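Local coordinates for protein enoyl-CoA hydratase (Thermus thermophilus, PDB 1WZ8) that probably adds water across the double bond of enoyl-CoA thioesters, as a hexameric member of the crotonase family, at residues Pro10-Ala15 with Leu22-Arg27; Arg56-Arg61 with Leu101-Pro106; Ala109-Val114 with Ala129-Gly134. One frame throughout, in Å; residues are numbered along the deposited sequence.

All three contacts belong to one mixed sheet and follow one another along the chain. Contacts 1 and 2, with centres about 13 Å apart, meet where strand 21-26 pairs with strand 57-62, for instance by the probable hydrogen bond of Ile24 N to Leu59 O (2.8 Å). Contact 2 passes the sheet on to contact 3, about 17 Å away between centres, through Leu60 O and Ala110 N at 2.9 Å and the salt bridge of Arg61 NE to Glu112 OE1. Contacts 1 and 3 do not touch. In crotonases generally, backbone amides beyond strands corresponding to 57-62 and 114-116 form the oxyanion hole, so the Val114 end of contact 3 probably leads toward that region.

Contact 1: residues Pro10-Ala15 with Leu22-Arg27; sequences PGLAFA and LEITFR
Gly11 to Ala15 and Glu23 to Arg27 pair as the two arms of an antiparallel beta hairpin at one edge of the main sheet, strand 12-18 being outermost within the chain. Five backbone hydrogen bonds zip it together. Ala13 and Thr25 exchange two, Ala13 N to Thr25 O at 2.8 Å and Thr25 N back to Ala13 O; Ala15 and Glu23 form the second hydrogen-bonded pair, of which Glu23 N to Ala15 O is nearly straight at 168°. Arg27 N to Gly11 O adds the fifth.

Leu12, Phe14, Ile24 and Phe26 come from the non-hydrogen-bonded pairs and share a face. Leu12 CD2 rests against Phe26 CB at 3.5 Å and also reaches Ile24 CG2 at 3.9 Å, where the two side chains slant across each other. Ile24 lies alongside Phe14, its CG1 3.9 Å from Phe14 CD2; with CG1 anti to the carbonyl carbon (chi1 -58°), CG2 is turned to the Leu12 side. An alanine in place of Ile24 would remove both branches and is likely to leave the Phe14 ring and the Leu12 methyl without the neighbour they pack on across the hairpin. On the other face Ala13 CB meets Thr25 CB at 4.1 Å.

Helix 36-49 covers the apolar face, Leu12 packing on Leu42 and Val45, and Ile24 on Leu49, while Phe26 meets Phe67 edge-to-face. On the opposite face Glu23 OE2 is hydrogen-bonded to Tyr196 OH; beyond the end of the strand, Arg27 NE forms a salt bridge with Glu63. Strand 57-62 pairs along the other side of strand 21-26.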
loop_
_atom_site.group_PDB
_atom_site.type_symbol
_atom_site.label_atom_id
_atom_site.label_comp_id
_atom_site.label_asym_id
_atom_site.label_seq_id
_atom_site.Cartn_x
_atom_site.Cartn_y
_atom_site.Cartn_z
ATOM N N PRO A 10 -18.373 -28.016 20.372
ATOM C CA PRO A 10 -18.302 -28.246 21.814
ATOM C C PRO A 10 -17.454 -27.138 22.427
ATOM O O PRO A 10 -16.393 -26.803 21.906
ATOM C CB PRO A 10 -17.644 -29.624 21.908
ATOM C CG PRO A 10 -16.766 -29.662 20.700
ATOM C CD PRO A 10 -17.662 -29.072 19.631
ATOM N N GLY A 11 -17.929 -26.567 23.527
ATOM C CA GLY A 11 -17.196 -25.490 24.161
ATOM C C GLY A 11 -17.891 -24.168 23.896
ATOM O O GLY A 11 -17.667 -23.186 24.600
ATOM N N LEU A 12 -18.734 -24.145 22.868
ATOM C CA LEU A 12 -19.477 -22.940 22.521
ATOM C C LEU A 12 -20.960 -23.128 22.810
ATOM O O LEU A 12 -21.520 -24.198 22.572
ATOM C CB LEU A 12 -19.295 -22.599 21.039
ATOM C CG LEU A 12 -17.889 -22.228 20.563
ATOM C CD1 LEU A 12 -17.928 -21.915 19.072
ATOM C CD2 LEU A 12 -17.377 -21.030 21.345
ATOM N N ALA A 13 -21.586 -22.082 23.333
ATOM C CA ALA A 13 -23.009 -22.099 23.638
ATOM C C ALA A 13 -23.625 -20.959 22.842
ATOM O O ALA A 13 -23.025 -19.893 22.722
ATOM C CB ALA A 13 -23.236 -21.887 25.131
ATOM N N PHE A 14 -24.816 -21.182 22.299
ATOM C CA PHE A 14 -25.479 -20.160 21.498
ATOM C C PHE A 14 -26.854 -19.802 22.045
ATOM O O PHE A 14 -27.619 -20.676 22.462
ATOM C CB PHE A 14 -25.613 -20.635 20.051
ATOM C CG PHE A 14 -24.312 -21.042 19.419
ATOM C CD1 PHE A 14 -23.738 -22.278 19.703
ATOM C CD2 PHE A 14 -23.659 -20.190 18.530
ATOM C CE1 PHE A 14 -22.533 -22.662 19.110
ATOM C CE2 PHE A 14 -22.452 -20.566 17.931
ATOM C CZ PHE A 14 -21.890 -21.803 18.221
ATOM N N ALA A 15 -27.165 -18.511 22.039
ATOM C CA ALA A 15 -28.449 -18.040 22.536
ATOM C C ALA A 15 -28.824 -16.704 21.909
ATOM O O ALA A 15 -27.980 -16.029 21.321
ATOM C CB ALA A 15 -28.399 -17.907 24.055
ATOM N N LEU A 22 -27.110 -12.718 18.314
ATOM C CA LEU A 22 -26.658 -14.079 18.546
ATOM C C LEU A 22 -25.520 -14.012 19.546
ATOM O O LEU A 22 -24.451 -13.471 19.256
ATOM C CB LEU A 22 -26.175 -14.731 17.251
ATOM C CG LEU A 22 -25.624 -16.149 17.441
ATOM C CD1 LEU A 22 -26.693 -17.038 18.064
ATOM C CD2 LEU A 22 -25.171 -16.711 16.111
ATOM N N GLU A 23 -25.756 -14.558 20.730
ATOM C CA GLU A 23 -24.745 -14.542 21.770
ATOM C C GLU A 23 -23.972 -15.849 21.784
ATOM O O GLU A 23 -24.559 -16.924 21.874
ATOM C CB GLU A 23 -25.401 -14.328 23.131
ATOM C CG GLU A 23 -24.420 -14.299 24.278
ATOM C CD GLU A 23 -25.109 -14.318 25.617
ATOM O OE1 GLU A 23 -25.750 -15.340 25.940
ATOM O OE2 GLU A 23 -25.011 -13.314 26.345
ATOM N N ILE A 24 -22.652 -15.749 21.682
ATOM C CA ILE A 24 -21.796 -16.926 21.704
ATOM C C ILE A 24 -20.988 -16.901 22.995
ATOM O O ILE A 24 -20.162 -16.011 23.200
ATOM C CB ILE A 24 -20.814 -16.944 20.513
ATOM C CG1 ILE A 24 -21.587 -16.898 19.191
ATOM C CG2 ILE A 24 -19.955 -18.205 20.570
ATOM C CD1 ILE A 24 -20.691 -16.977 17.960
ATOM N N THR A 25 -21.250 -17.870 23.869
ATOM C CA THR A 25 -20.546 -17.985 25.139
ATOM C C THR A 25 -19.555 -19.134 25.015
ATOM O O THR A 25 -19.935 -20.246 24.652
ATOM C CB THR A 25 -21.523 -18.301 26.307
ATOM O OG1 THR A 25 -22.469 -17.232 26.450
ATOM C CG2 THR A 25 -20.759 -18.460 27.611
ATOM N N PHE A 26 -18.287 -18.877 25.303
ATOM C CA PHE A 26 -17.293 -19.933 25.199
ATOM C C PHE A 26 -16.774 -20.335 26.566
ATOM O O PHE A 26 -16.659 -19.511 27.478
ATOM C CB PHE A 26 -16.149 -19.508 24.271
ATOM C CG PHE A 26 -15.470 -18.232 24.676
ATOM C CD1 PHE A 26 -14.418 -18.244 25.582
ATOM C CD2 PHE A 26 -15.868 -17.017 24.125
ATOM C CE1 PHE A 26 -13.764 -17.063 25.932
ATOM C CE2 PHE A 26 -15.225 -15.832 24.468
ATOM C CZ PHE A 26 -14.171 -15.854 25.370
ATOM N N ARG A 27 -16.472 -21.620 26.698
ATOM C CA ARG A 27 -16.000 -22.177 27.955
ATOM C C ARG A 27 -14.681 -22.913 27.756
ATOM O O ARG A 27 -14.607 -23.856 26.974
ATOM C CB ARG A 27 -17.063 -23.141 28.489
ATOM C CG ARG A 27 -16.860 -23.649 29.902
ATOM C CD ARG A 27 -18.002 -24.595 30.259
ATOM N NE ARG A 27 -18.067 -24.894 31.687
ATOM C CZ ARG A 27 -17.114 -25.520 32.367
ATOM N NH1 ARG A 27 -16.011 -25.920 31.751
ATOM N NH2 ARG A 27 -17.265 -25.750 33.664
#

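Contact 2: residues Arg56-Arg61 with Leu101-Pro106; sequences RAVLLR and LNFPRP
Phe103, where the chain has left helix 83-102, is the first residue of its segment to touch strand 57-62. Its CG stands anti to the backbone N (chi1 -173°), which sends the ring toward the strand, and CE2 meets Val58 CG2 at 3.6 Å. The two side chains cross at about a right angle, and CG2 is the methyl that touches, coming to the ring obliquely near CE2. That ring is held from other directions too: Pro104 CD lies 3.4 Å above one face, toward the rim, and Trp46 of helix 36-49 packs edge-to-face with it.

Pro104 serves the segment itself, its CB sitting over the centre of the Arg105 guanidinium. Arg105 brings only the root of its side chain to the strand, CB lying 3.8 Å from Arg56 O; a bend at chi2 (-53°) then carries the charged end away. The backbone O of Arg105 accepts a hydrogen bond from Lys218 NZ.

Pro106 closes the walk and makes the closest approach. Its CD lies 3.4 Å from Arg56 O, and its carbonyl O receives the N-H of Val58 at 2.9 Å, a bond close to straight (169°). The same oxygen is also touched by Ala57 CA, in a CA-H...O contact of 3.4 Å. Arg56 points its own side chain elsewhere, to Ala207 O and Gly209 O of its own chain and to Pro264 O of the second subunit.

Chemically this is one strong backbone bond backed by an apolar corner. A proline has no N-H to give, so Pro106 joins the strand through its oxygen; Val58, which is also backbone-bonded to Val108, thereby begins the pairing of strand 57-62 with strand 107-111.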
loop_
_atom_site.group_PDB
_atom_site.type_symbol
_atom_site.label_atom_id
_atom_site.label_comp_id
_atom_site.label_asym_id
_atom_site.label_seq_id
_atom_site.Cartn_x
_atom_site.Cartn_y
_atom_site.Cartn_z
ATOM N N ARG A 56 -28.151 -10.265 13.369
ATOM C CA ARG A 56 -27.957 -8.851 13.062
ATOM C C ARG A 56 -26.741 -8.328 13.826
ATOM O O ARG A 56 -26.169 -7.298 13.476
ATOM C CB ARG A 56 -29.220 -8.046 13.405
ATOM C CG ARG A 56 -30.437 -8.444 12.553
ATOM C CD ARG A 56 -31.710 -7.690 12.942
ATOM N NE ARG A 56 -31.731 -6.304 12.475
ATOM C CZ ARG A 56 -32.071 -5.920 11.247
ATOM N NH1 ARG A 56 -32.427 -6.812 10.329
ATOM N NH2 ARG A 56 -32.062 -4.630 10.935
ATOM N N ALA A 57 -26.350 -9.058 14.866
ATOM C CA ALA A 57 -25.183 -8.703 15.669
ATOM C C ALA A 57 -24.755 -9.912 16.487
ATOM O O ALA A 57 -25.594 -10.707 16.917
ATOM C CB ALA A 57 -25.503 -7.532 16.598
ATOM N N VAL A 58 -23.449 -10.058 16.683
ATOM C CA VAL A 58 -22.909 -11.161 17.466
ATOM C C VAL A 58 -22.314 -10.619 18.762
ATOM O O VAL A 58 -21.618 -9.600 18.765
ATOM C CB VAL A 58 -21.822 -11.923 16.680
ATOM C CG1 VAL A 58 -21.106 -12.919 17.589
ATOM C CG2 VAL A 58 -22.463 -12.655 15.504
ATOM N N LEU A 59 -22.608 -11.298 19.864
ATOM C CA LEU A 59 -22.103 -10.899 21.170
ATOM C C LEU A 59 -21.234 -12.026 21.706
ATOM O O LEU A 59 -21.690 -13.160 21.829
ATOM C CB LEU A 59 -23.267 -10.631 22.132
ATOM C CG LEU A 59 -22.906 -10.302 23.585
ATOM C CD1 LEU A 59 -21.983 -9.088 23.629
ATOM C CD2 LEU A 59 -24.184 -10.041 24.384
ATOM N N LEU A 60 -19.982 -11.711 22.019
ATOM C CA LEU A 60 -19.054 -12.709 22.535
ATOM C C LEU A 60 -18.862 -12.547 24.031
ATOM O O LEU A 60 -18.684 -11.432 24.525
ATOM C CB LEU A 60 -17.699 -12.580 21.837
ATOM C CG LEU A 60 -17.688 -12.819 20.328
ATOM C CD1 LEU A 60 -16.299 -12.504 19.771
ATOM C CD2 LEU A 60 -18.080 -14.266 20.033
ATOM N N ARG A 61 -18.896 -13.662 24.753
ATOM C CA ARG A 61 -18.714 -13.629 26.196
ATOM C C ARG A 61 -18.106 -14.945 26.651
ATOM O O ARG A 61 -18.406 -16.002 26.094
ATOM C CB ARG A 61 -20.054 -13.421 26.909
ATOM C CG ARG A 61 -19.921 -13.218 28.412
ATOM C CD ARG A 61 -21.274 -13.221 29.126
ATOM N NE ARG A 61 -21.158 -12.708 30.493
ATOM C CZ ARG A 61 -22.177 -12.588 31.341
ATOM N NH1 ARG A 61 -23.399 -12.947 30.970
ATOM N NH2 ARG A 61 -21.976 -12.101 32.556
ATOM N N LEU A 101 -13.422 -10.120 11.645
ATOM C CA LEU A 101 -13.253 -9.006 10.715
ATOM C C LEU A 101 -14.014 -9.192 9.418
ATOM O O LEU A 101 -14.568 -8.235 8.878
ATOM C CB LEU A 101 -11.775 -8.777 10.380
ATOM C CG LEU A 101 -10.855 -8.131 11.418
ATOM C CD1 LEU A 101 -9.539 -7.761 10.735
ATOM C CD2 LEU A 101 -11.502 -6.883 12.001
ATOM N N ASN A 102 -14.038 -10.419 8.911
ATOM C CA ASN A 102 -14.736 -10.677 7.663
ATOM C C ASN A 102 -16.183 -11.138 7.818
ATOM O O ASN A 102 -16.876 -11.352 6.823
ATOM C CB ASN A 102 -13.936 -11.661 6.804
ATOM C CG ASN A 102 -12.664 -11.036 6.250
ATOM O OD1 ASN A 102 -12.679 -9.903 5.771
ATOM N ND2 ASN A 102 -11.561 -11.771 6.312
ATOM N N PHE A 103 -16.642 -11.291 9.058
ATOM C CA PHE A 103 -18.027 -11.677 9.285
ATOM C C PHE A 103 -18.826 -10.435 8.897
ATOM O O PHE A 103 -18.442 -9.325 9.240
ATOM C CB PHE A 103 -18.264 -12.016 10.754
ATOM C CG PHE A 103 -19.625 -12.577 11.022
ATOM C CD1 PHE A 103 -20.004 -13.795 10.465
ATOM C CD2 PHE A 103 -20.544 -11.873 11.789
ATOM C CE1 PHE A 103 -21.286 -14.304 10.664
ATOM C CE2 PHE A 103 -21.832 -12.374 11.997
ATOM C CZ PHE A 103 -22.203 -13.589 11.432
ATOM N N PRO A 104 -19.948 -10.603 8.175
ATOM C CA PRO A 104 -20.744 -9.438 7.764
ATOM C C PRO A 104 -21.443 -8.598 8.830
ATOM O O PRO A 104 -21.636 -7.392 8.637
ATOM C CB PRO A 104 -21.730 -10.030 6.760
ATOM C CG PRO A 104 -21.912 -11.434 7.263
ATOM C CD PRO A 104 -20.504 -11.846 7.609
ATOM N N ARG A 105 -21.829 -9.214 9.942
ATOM C CA ARG A 105 -22.525 -8.484 10.998
ATOM C C ARG A 105 -21.580 -7.954 12.075
ATOM O O ARG A 105 -20.493 -8.494 12.289
ATOM C CB ARG A 105 -23.578 -9.383 11.660
ATOM C CG ARG A 105 -24.384 -10.216 10.687
ATOM C CD ARG A 105 -24.993 -9.350 9.601
ATOM N NE ARG A 105 -25.435 -10.150 8.464
ATOM C CZ ARG A 105 -25.784 -9.639 7.289
ATOM N NH1 ARG A 105 -25.743 -8.325 7.100
ATOM N NH2 ARG A 105 -26.157 -10.439 6.300
ATOM N N PRO A 106 -21.984 -6.873 12.758
ATOM C CA PRO A 106 -21.161 -6.288 13.817
ATOM C C PRO A 106 -20.974 -7.296 14.940
ATOM O O PRO A 106 -21.899 -8.037 15.274
ATOM C CB PRO A 106 -21.981 -5.080 14.268
ATOM C CG PRO A 106 -22.692 -4.675 13.003
ATOM C CD PRO A 106 -23.144 -6.015 12.460
#

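Contact 3: residues Ala109-Val114 with Ala129-Gly134; sequences AAVEKV and AVVGKG
A beta-alpha-beta crossover brings Ala109-Val111 beside Ala129-Gly132: strands 107-111 and 128-132 run parallel in the main sheet, and the chain between them passes through the short strand 114-116 and helix 118-125. Such connections fit the crotonase fold, in which strands and helices wind into a superhelix. The short strand axes approach to 4.9 Å and diverge by 14°.

Two backbone bonds hold the pair. Val130 N gives its hydrogen to Ala109 O at 3.0 Å, practically straight (177°) and nearly along the C=O axis. Val111 N then reaches Val130 O at 3.0 Å, more bent at 144°. Val130 is thus gripped through both its N-H and its carbonyl by residues two apart on the neighbouring strand, the usual parallel ladder. Beyond this the strands part, and Thr135 OG1 takes over as the hydrogen-bonding partner of Gly132 N.

Val111 carries the side-chain contact. It lies alongside Val131, pointing the same way, with Val111 CB 3.8 Å from Val131 CG1. Having CG2 anti to the carbonyl carbon turns that methyl back along the strand, where it meets Ala129 CB at 4.1 Å. Val111, Ala109, Ala129 and Val131 share this face, and Val186 packs on the last two. Ala110 and Val130 occupy the other, under Ala199 of helix 195-207.

Small alanines and branched valines thus flank a line of backbone hydrogen bonds: between the strands the side chains contribute dispersion alone, packing on the two faces, while the amide bonds set the alignment.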
loop_
_atom_site.group_PDB
_atom_site.type_symbol
_atom_site.label_atom_id
_atom_site.label_comp_id
_atom_site.label_asym_id
_atom_site.label_seq_id
_atom_site.Cartn_x
_atom_site.Cartn_y
_atom_site.Cartn_z
ATOM N N ALA A 109 -17.804 -7.597 21.950
ATOM C CA ALA A 109 -17.183 -8.466 22.939
ATOM C C ALA A 109 -17.380 -7.913 24.345
ATOM O O ALA A 109 -17.098 -6.745 24.607
ATOM C CB ALA A 109 -15.695 -8.621 22.646
ATOM N N ALA A 110 -17.885 -8.753 25.246
ATOM C CA ALA A 110 -18.082 -8.354 26.639
ATOM C C ALA A 110 -16.832 -8.875 27.334
ATOM O O ALA A 110 -16.798 -10.010 27.807
ATOM C CB ALA A 110 -19.332 -9.018 27.212
ATOM N N VAL A 111 -15.804 -8.038 27.383
ATOM C CA VAL A 111 -14.522 -8.426 27.962
ATOM C C VAL A 111 -14.484 -8.275 29.479
ATOM O O VAL A 111 -14.186 -7.206 30.006
ATOM C CB VAL A 111 -13.392 -7.605 27.323
ATOM C CG1 VAL A 111 -12.049 -8.250 27.606
ATOM C CG2 VAL A 111 -13.634 -7.492 25.818
ATOM N N GLU A 112 -14.770 -9.375 30.166
ATOM C CA GLU A 112 -14.801 -9.401 31.620
ATOM C C GLU A 112 -13.510 -9.898 32.259
ATOM O O GLU A 112 -12.977 -10.936 31.875
ATOM C CB GLU A 112 -15.952 -10.293 32.096
ATOM C CG GLU A 112 -17.333 -9.850 31.648
ATOM C CD GLU A 112 -18.398 -10.884 31.967
ATOM O OE1 GLU A 112 -18.367 -11.980 31.364
ATOM O OE2 GLU A 112 -19.262 -10.606 32.826
ATOM N N LYS A 113 -13.024 -9.133 33.234
ATOM C CA LYS A 113 -11.835 -9.470 34.016
ATOM C C LYS A 113 -10.486 -9.676 33.344
ATOM O O LYS A 113 -9.503 -9.058 33.746
ATOM C CB LYS A 113 -12.119 -10.704 34.876
ATOM C CG LYS A 113 -13.276 -10.538 35.842
ATOM C CD LYS A 113 -13.393 -11.742 36.759
ATOM C CE LYS A 113 -14.605 -11.613 37.670
ATOM N NZ LYS A 113 -15.858 -11.497 36.874
ATOM N N VAL A 114 -10.421 -10.562 32.352
ATOM C CA VAL A 114 -9.152 -10.837 31.698
ATOM C C VAL A 114 -9.244 -11.113 30.196
ATOM O O VAL A 114 -10.167 -11.771 29.724
ATOM C CB VAL A 114 -8.454 -12.061 32.344
ATOM C CG1 VAL A 114 -7.064 -12.236 31.757
ATOM C CG2 VAL A 114 -8.378 -11.897 33.861
ATOM N N ALA A 129 -15.590 -3.452 21.672
ATOM C CA ALA A 129 -15.280 -4.189 22.883
ATOM C C ALA A 129 -15.655 -3.321 24.061
ATOM O O ALA A 129 -15.345 -2.131 24.088
ATOM C CB ALA A 129 -13.792 -4.531 22.940
ATOM N N VAL A 130 -16.351 -3.916 25.021
ATOM C CA VAL A 130 -16.734 -3.209 26.228
ATOM C C VAL A 130 -15.928 -3.881 27.324
ATOM O O VAL A 130 -16.031 -5.096 27.514
ATOM C CB VAL A 130 -18.239 -3.375 26.540
ATOM C CG1 VAL A 130 -18.589 -2.631 27.826
ATOM C CG2 VAL A 130 -19.073 -2.847 25.381
ATOM N N VAL A 131 -15.110 -3.107 28.029
ATOM C CA VAL A 131 -14.303 -3.672 29.100
ATOM C C VAL A 131 -14.676 -3.060 30.436
ATOM O O VAL A 131 -15.398 -2.057 30.499
ATOM C CB VAL A 131 -12.787 -3.430 28.877
ATOM C CG1 VAL A 131 -12.369 -3.960 27.520
ATOM C CG2 VAL A 131 -12.460 -1.939 28.998
ATOM N N GLY A 132 -14.191 -3.682 31.502
ATOM C CA GLY A 132 -14.443 -3.157 32.829
ATOM C C GLY A 132 -13.285 -2.234 33.152
ATOM O O GLY A 132 -12.196 -2.394 32.607
ATOM N N LYS A 133 -13.509 -1.251 34.013
ATOM C CA LYS A 133 -12.439 -0.335 34.379
ATOM C C LYS A 133 -11.241 -1.112 34.931
ATOM O O LYS A 133 -10.088 -0.720 34.728
ATOM C CB LYS A 133 -12.931 0.660 35.425
ATOM C CG LYS A 133 -14.017 1.584 34.905
ATOM C CD LYS A 133 -14.381 2.653 35.917
ATOM C CE LYS A 133 -15.429 3.584 35.342
ATOM N NZ LYS A 133 -14.981 4.133 34.037
ATOM N N GLY A 134 -11.525 -2.220 35.612
ATOM C CA GLY A 134 -10.469 -3.028 36.197
ATOM C C GLY A 134 -10.037 -4.251 35.409
ATOM O O GLY A 134 -9.217 -5.042 35.880
#